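Local structure of Mgp-operon protein 3 (Mycoplasma pneumoniae, 6RJ1) at residues V170-V182 with I760-S774. The protein probably mediates adhesion to host cells as the cell-surface protein P40/P90, with a likely role in sugar binding. Numbering follows the deposited sequence.
Sequences VTPYTPNAGLARV and ISTLESQATDGFANS
Asn-176, in the weakly bonded helical turn at about 176-179, meets Ser-774 and Leu-763 of the 760-774 loop between strands 723-732 and 779-786; this is loop packing in an MgpC-family adhesin, a family grouped with the beta-propellers. Its first torsion sets CG beside the backbone N (chi1 -82°), and the buried amide grips both sides of the loop. OD1 accepts Ser-774 N at 3.0 Å, whereas ND2 donates to Ser-774 OG, also at 3.0 Å, nearly straight and in the amide plane. A weak bond joins ND2 to Leu-763 O at 3.2 Å, so the amide bridges two backbone positions eleven residues apart and its rotation is fixed. The same hydroxyl of Ser-774 is hydrogen-bonded to Ser-740 OG, a second-shell partner. Past the helix, Ala-180 CB packs on Ile-760 CB at 3.7 Å; Ile-760 also packs on Thr-668 and Val-669 of helix 666-673. At the opposite end a type I turn, Thr-171 to Thr-174, presents Pro-172 O to Ala-772 N at 2.8 Å, the donor tilted from the carbonyl plane. The methyl of Ala-772 touches both carbonyl oxygens, Pro-172 O and Thr-174 O. Leu-179 reaches back with CD2 to Asn-773 CB at 4.0 Å. Asn-773 holds CG between its backbone N and carbonyl carbon (chi1 87°), which places the amide. Its OD1 bonds to Leu-776 N, while ND2 donates to a bridging water. That water donates to Thr-171 O and Thr-174 O and accepts from Asn-773 ND2 at 2.9 Å.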
loop_
_atom_site.group_PDB
_atom_site.type_symbol
_atom_site.label_atom_id
_atom_site.label_comp_id
_atom_site.label_asym_id
_atom_site.label_seq_id
_atom_site.Cartn_x
_atom_site.Cartn_y
_atom_site.Cartn_z
ATOM N N VAL A 170 1.909 6.264 8.286
ATOM C CA VAL A 170 3.349 6.486 8.299
ATOM C C VAL A 170 3.590 7.714 7.422
ATOM O O VAL A 170 3.170 7.741 6.261
ATOM C CB VAL A 170 4.152 5.247 7.822
ATOM C CG1 VAL A 170 5.648 5.548 7.767
ATOM C CG2 VAL A 170 3.883 4.027 8.700
ATOM N N THR A 171 4.218 8.744 7.984
ATOM C CA THR A 171 4.481 9.973 7.239
ATOM C C THR A 171 5.909 9.939 6.688
ATOM O O THR A 171 6.730 9.168 7.200
ATOM C CB THR A 171 4.242 11.211 8.133
ATOM O OG1 THR A 171 5.304 11.338 9.084
ATOM C CG2 THR A 171 2.876 11.197 8.809
ATOM N N PRO A 172 6.271 10.802 5.712
ATOM C CA PRO A 172 7.667 10.823 5.243
ATOM C C PRO A 172 8.692 11.211 6.325
ATOM O O PRO A 172 9.897 11.092 6.084
ATOM C CB PRO A 172 7.633 11.854 4.111
ATOM C CG PRO A 172 6.465 12.708 4.405
ATOM C CD PRO A 172 5.452 11.794 4.987
ATOM N N TYR A 173 8.220 11.663 7.508
ATOM C CA TYR A 173 9.071 12.077 8.629
ATOM C C TYR A 173 9.106 11.062 9.773
ATOM O O TYR A 173 9.717 11.334 10.810
ATOM C CB TYR A 173 8.682 13.482 9.134
ATOM C CG TYR A 173 8.609 14.495 8.020
ATOM C CD1 TYR A 173 9.760 14.919 7.358
ATOM C CD2 TYR A 173 7.388 14.997 7.590
ATOM C CE1 TYR A 173 9.696 15.824 6.304
ATOM C CE2 TYR A 173 7.312 15.909 6.540
ATOM C CZ TYR A 173 8.469 16.317 5.899
ATOM O OH TYR A 173 8.396 17.193 4.849
ATOM N N THR A 174 8.469 9.886 9.577
ATOM C CA THR A 174 8.441 8.814 10.567
ATOM C C THR A 174 9.837 8.181 10.613
ATOM O O THR A 174 10.267 7.610 9.605
ATOM C CB THR A 174 7.326 7.788 10.249
ATOM O OG1 THR A 174 6.061 8.451 10.188
ATOM C CG2 THR A 174 7.270 6.642 11.261
ATOM N N PRO A 175 10.574 8.305 11.740
ATOM C CA PRO A 175 11.914 7.699 11.796
ATOM C C PRO A 175 11.866 6.197 12.083
ATOM O O PRO A 175 10.854 5.697 12.573
ATOM C CB PRO A 175 12.607 8.479 12.917
ATOM C CG PRO A 175 11.513 8.958 13.800
ATOM C CD PRO A 175 10.219 8.951 13.023
ATOM N N ASN A 176 12.966 5.483 11.784
ATOM C CA ASN A 176 13.124 4.039 12.017
ATOM C C ASN A 176 12.763 3.613 13.455
ATOM O O ASN A 176 12.028 2.642 13.614
ATOM C CB ASN A 176 14.551 3.576 11.650
ATOM C CG ASN A 176 14.778 3.312 10.180
ATOM O OD1 ASN A 176 13.856 3.006 9.402
ATOM N ND2 ASN A 176 16.029 3.394 9.774
ATOM N N ALA A 177 13.239 4.357 14.490
ATOM C CA ALA A 177 12.939 4.081 15.902
ATOM C C ALA A 177 11.446 4.271 16.220
ATOM O O ALA A 177 10.912 3.607 17.115
ATOM C CB ALA A 177 13.786 4.955 16.805
ATOM N N GLY A 178 10.792 5.153 15.462
ATOM C CA GLY A 178 9.361 5.400 15.560
ATOM C C GLY A 178 8.579 4.164 15.159
ATOM O O GLY A 178 7.514 3.920 15.709
ATOM N N LEU A 179 9.103 3.353 14.215
ATOM C CA LEU A 179 8.451 2.111 13.793
ATOM C C LEU A 179 8.704 0.950 14.773
ATOM O O LEU A 179 7.903 0.012 14.826
ATOM C CB LEU A 179 8.895 1.707 12.373
ATOM C CG LEU A 179 8.197 2.320 11.141
ATOM C CD1 LEU A 179 6.776 2.830 11.434
ATOM C CD2 LEU A 179 9.045 3.353 10.491
ATOM N N ALA A 180 9.821 1.014 15.532
ATOM C CA ALA A 180 10.266 -0.011 16.485
ATOM C C ALA A 180 9.360 -0.184 17.709
ATOM O O ALA A 180 9.193 0.746 18.493
ATOM C CB ALA A 180 11.703 0.258 16.921
ATOM N N ARG A 181 8.804 -1.390 17.881
ATOM C CA ARG A 181 7.926 -1.764 18.990
ATOM C C ARG A 181 8.631 -2.848 19.805
ATOM O O ARG A 181 9.216 -3.756 19.213
ATOM C CB ARG A 181 6.600 -2.320 18.421
ATOM C CG ARG A 181 5.349 -1.441 18.572
ATOM C CD ARG A 181 5.427 -0.023 18.017
ATOM N NE ARG A 181 5.466 0.073 16.557
ATOM C CZ ARG A 181 4.503 0.618 15.814
ATOM N NH1 ARG A 181 4.644 0.714 14.502
ATOM N NH2 ARG A 181 3.395 1.077 16.382
ATOM N N VAL A 182 8.566 -2.777 21.152
ATOM C CA VAL A 182 9.184 -3.774 22.038
ATOM C C VAL A 182 8.673 -5.183 21.700
ATOM O O VAL A 182 7.472 -5.381 21.512
ATOM C CB VAL A 182 9.067 -3.422 23.550
ATOM C CG1 VAL A 182 9.662 -4.522 24.430
ATOM C CG2 VAL A 182 9.743 -2.083 23.849
ATOM N N ILE A 760 15.514 -2.538 14.860
ATOM C CA ILE A 760 14.854 -1.426 14.154
ATOM C C ILE A 760 15.271 -0.063 14.731
ATOM O O ILE A 760 15.673 0.828 13.977
ATOM C CB ILE A 760 13.306 -1.596 14.085
ATOM C CG1 ILE A 760 12.895 -2.997 13.584
ATOM C CG2 ILE A 760 12.670 -0.500 13.233
ATOM C CD1 ILE A 760 11.428 -3.329 13.785
ATOM N N SER A 761 15.210 0.071 16.067
ATOM C CA SER A 761 15.554 1.298 16.775
ATOM C C SER A 761 17.002 1.745 16.560
ATOM O O SER A 761 17.253 2.947 16.595
ATOM C CB SER A 761 15.220 1.185 18.259
ATOM O OG SER A 761 15.858 0.066 18.848
ATOM N N THR A 762 17.942 0.803 16.305
ATOM C CA THR A 762 19.362 1.148 16.094
ATOM C C THR A 762 19.720 1.317 14.599
ATOM O O THR A 762 20.798 1.835 14.292
ATOM C CB THR A 762 20.302 0.182 16.820
ATOM O OG1 THR A 762 20.179 -1.123 16.261
ATOM C CG2 THR A 762 20.054 0.150 18.320
ATOM N N LEU A 763 18.798 0.926 13.684
ATOM C CA LEU A 763 18.949 1.061 12.234
ATOM C C LEU A 763 18.958 2.545 11.860
ATOM O O LEU A 763 18.075 3.301 12.285
ATOM C CB LEU A 763 17.822 0.316 11.492
ATOM C CG LEU A 763 18.035 0.039 9.997
ATOM C CD1 LEU A 763 19.007 -1.112 9.774
ATOM C CD2 LEU A 763 16.720 -0.265 9.313
ATOM N N GLU A 764 20.001 2.952 11.105
ATOM C CA GLU A 764 20.262 4.319 10.645
ATOM C C GLU A 764 19.884 4.456 9.171
ATOM O O GLU A 764 20.419 3.729 8.329
ATOM C CB GLU A 764 21.755 4.671 10.820
ATOM C CG GLU A 764 22.262 4.693 12.255
ATOM C CD GLU A 764 23.776 4.738 12.409
ATOM O OE1 GLU A 764 24.295 4.064 13.328
ATOM O OE2 GLU A 764 24.447 5.441 11.615
ATOM N N SER A 765 18.996 5.403 8.853
ATOM C CA SER A 765 18.593 5.625 7.468
ATOM C C SER A 765 19.522 6.592 6.754
ATOM O O SER A 765 19.833 7.662 7.288
ATOM C CB SER A 765 17.159 6.131 7.394
ATOM O OG SER A 765 16.836 6.571 6.083
ATOM N N GLN A 766 19.937 6.222 5.529
ATOM C CA GLN A 766 20.747 7.063 4.646
ATOM C C GLN A 766 20.010 7.297 3.305
ATOM O O GLN A 766 20.601 7.784 2.336
ATOM C CB GLN A 766 22.189 6.532 4.483
ATOM C CG GLN A 766 22.329 5.261 3.646
ATOM C CD GLN A 766 23.741 4.733 3.555
ATOM O OE1 GLN A 766 24.688 5.262 4.151
ATOM N NE2 GLN A 766 23.909 3.648 2.816
ATOM N N ALA A 767 18.701 6.973 3.284
ATOM C CA ALA A 767 17.793 7.127 2.145
ATOM C C ALA A 767 17.545 8.600 1.816
ATOM O O ALA A 767 17.440 9.433 2.721
ATOM C CB ALA A 767 16.476 6.438 2.441
ATOM N N THR A 768 17.458 8.917 0.518
ATOM C CA THR A 768 17.226 10.279 0.026
ATOM C C THR A 768 16.019 10.311 -0.924
ATOM O O THR A 768 15.887 11.244 -1.714
ATOM C CB THR A 768 18.503 10.823 -0.651
ATOM O OG1 THR A 768 18.957 9.884 -1.629
ATOM C CG2 THR A 768 19.617 11.137 0.346
ATOM N N ASP A 769 15.144 9.295 -0.843
ATOM C CA ASP A 769 13.977 9.142 -1.714
ATOM C C ASP A 769 12.663 9.689 -1.115
ATOM O O ASP A 769 11.566 9.337 -1.567
ATOM C CB ASP A 769 13.836 7.676 -2.151
ATOM C CG ASP A 769 13.581 6.661 -1.042
ATOM O OD1 ASP A 769 13.891 6.965 0.136
ATOM O OD2 ASP A 769 13.089 5.560 -1.352
ATOM N N GLY A 770 12.797 10.585 -0.143
ATOM C CA GLY A 770 11.665 11.250 0.492
ATOM C C GLY A 770 11.134 10.636 1.769
ATOM O O GLY A 770 10.073 11.050 2.237
ATOM N N PHE A 771 11.857 9.664 2.354
ATOM C CA PHE A 771 11.432 9.005 3.588
ATOM C C PHE A 771 12.523 9.031 4.639
ATOM O O PHE A 771 13.661 8.683 4.334
ATOM C CB PHE A 771 11.026 7.553 3.317
ATOM C CG PHE A 771 9.884 7.358 2.351
ATOM C CD1 PHE A 771 8.565 7.499 2.770
ATOM C CD2 PHE A 771 10.121 6.950 1.044
ATOM C CE1 PHE A 771 7.504 7.264 1.889
ATOM C CE2 PHE A 771 9.061 6.724 0.159
ATOM C CZ PHE A 771 7.760 6.870 0.592
ATOM N N ALA A 772 12.171 9.404 5.890
ATOM C CA ALA A 772 13.100 9.429 7.024
ATOM C C ALA A 772 13.453 8.004 7.468
ATOM O O ALA A 772 14.473 7.811 8.133
ATOM C CB ALA A 772 12.502 10.206 8.182
ATOM N N ASN A 773 12.610 7.013 7.105
ATOM C CA ASN A 773 12.825 5.600 7.411
ATOM C C ASN A 773 13.486 4.885 6.224
ATOM O O ASN A 773 13.337 5.323 5.082
ATOM C CB ASN A 773 11.500 4.917 7.796
ATOM C CG ASN A 773 10.715 4.378 6.625
ATOM O OD1 ASN A 773 10.887 3.228 6.213
ATOM N ND2 ASN A 773 9.847 5.195 6.053
ATOM N N SER A 774 14.181 3.766 6.501
ATOM C CA SER A 774 14.844 2.908 5.506
ATOM C C SER A 774 14.387 1.465 5.737
ATOM O O SER A 774 15.131 0.518 5.468
ATOM C CB SER A 774 16.363 3.010 5.652
ATOM O OG SER A 774 16.760 2.577 6.942
HETATM O O HOH W 1 9.192 7.882 7.008
HETATM O O HOH W 2 15.126 7.058 10.646
#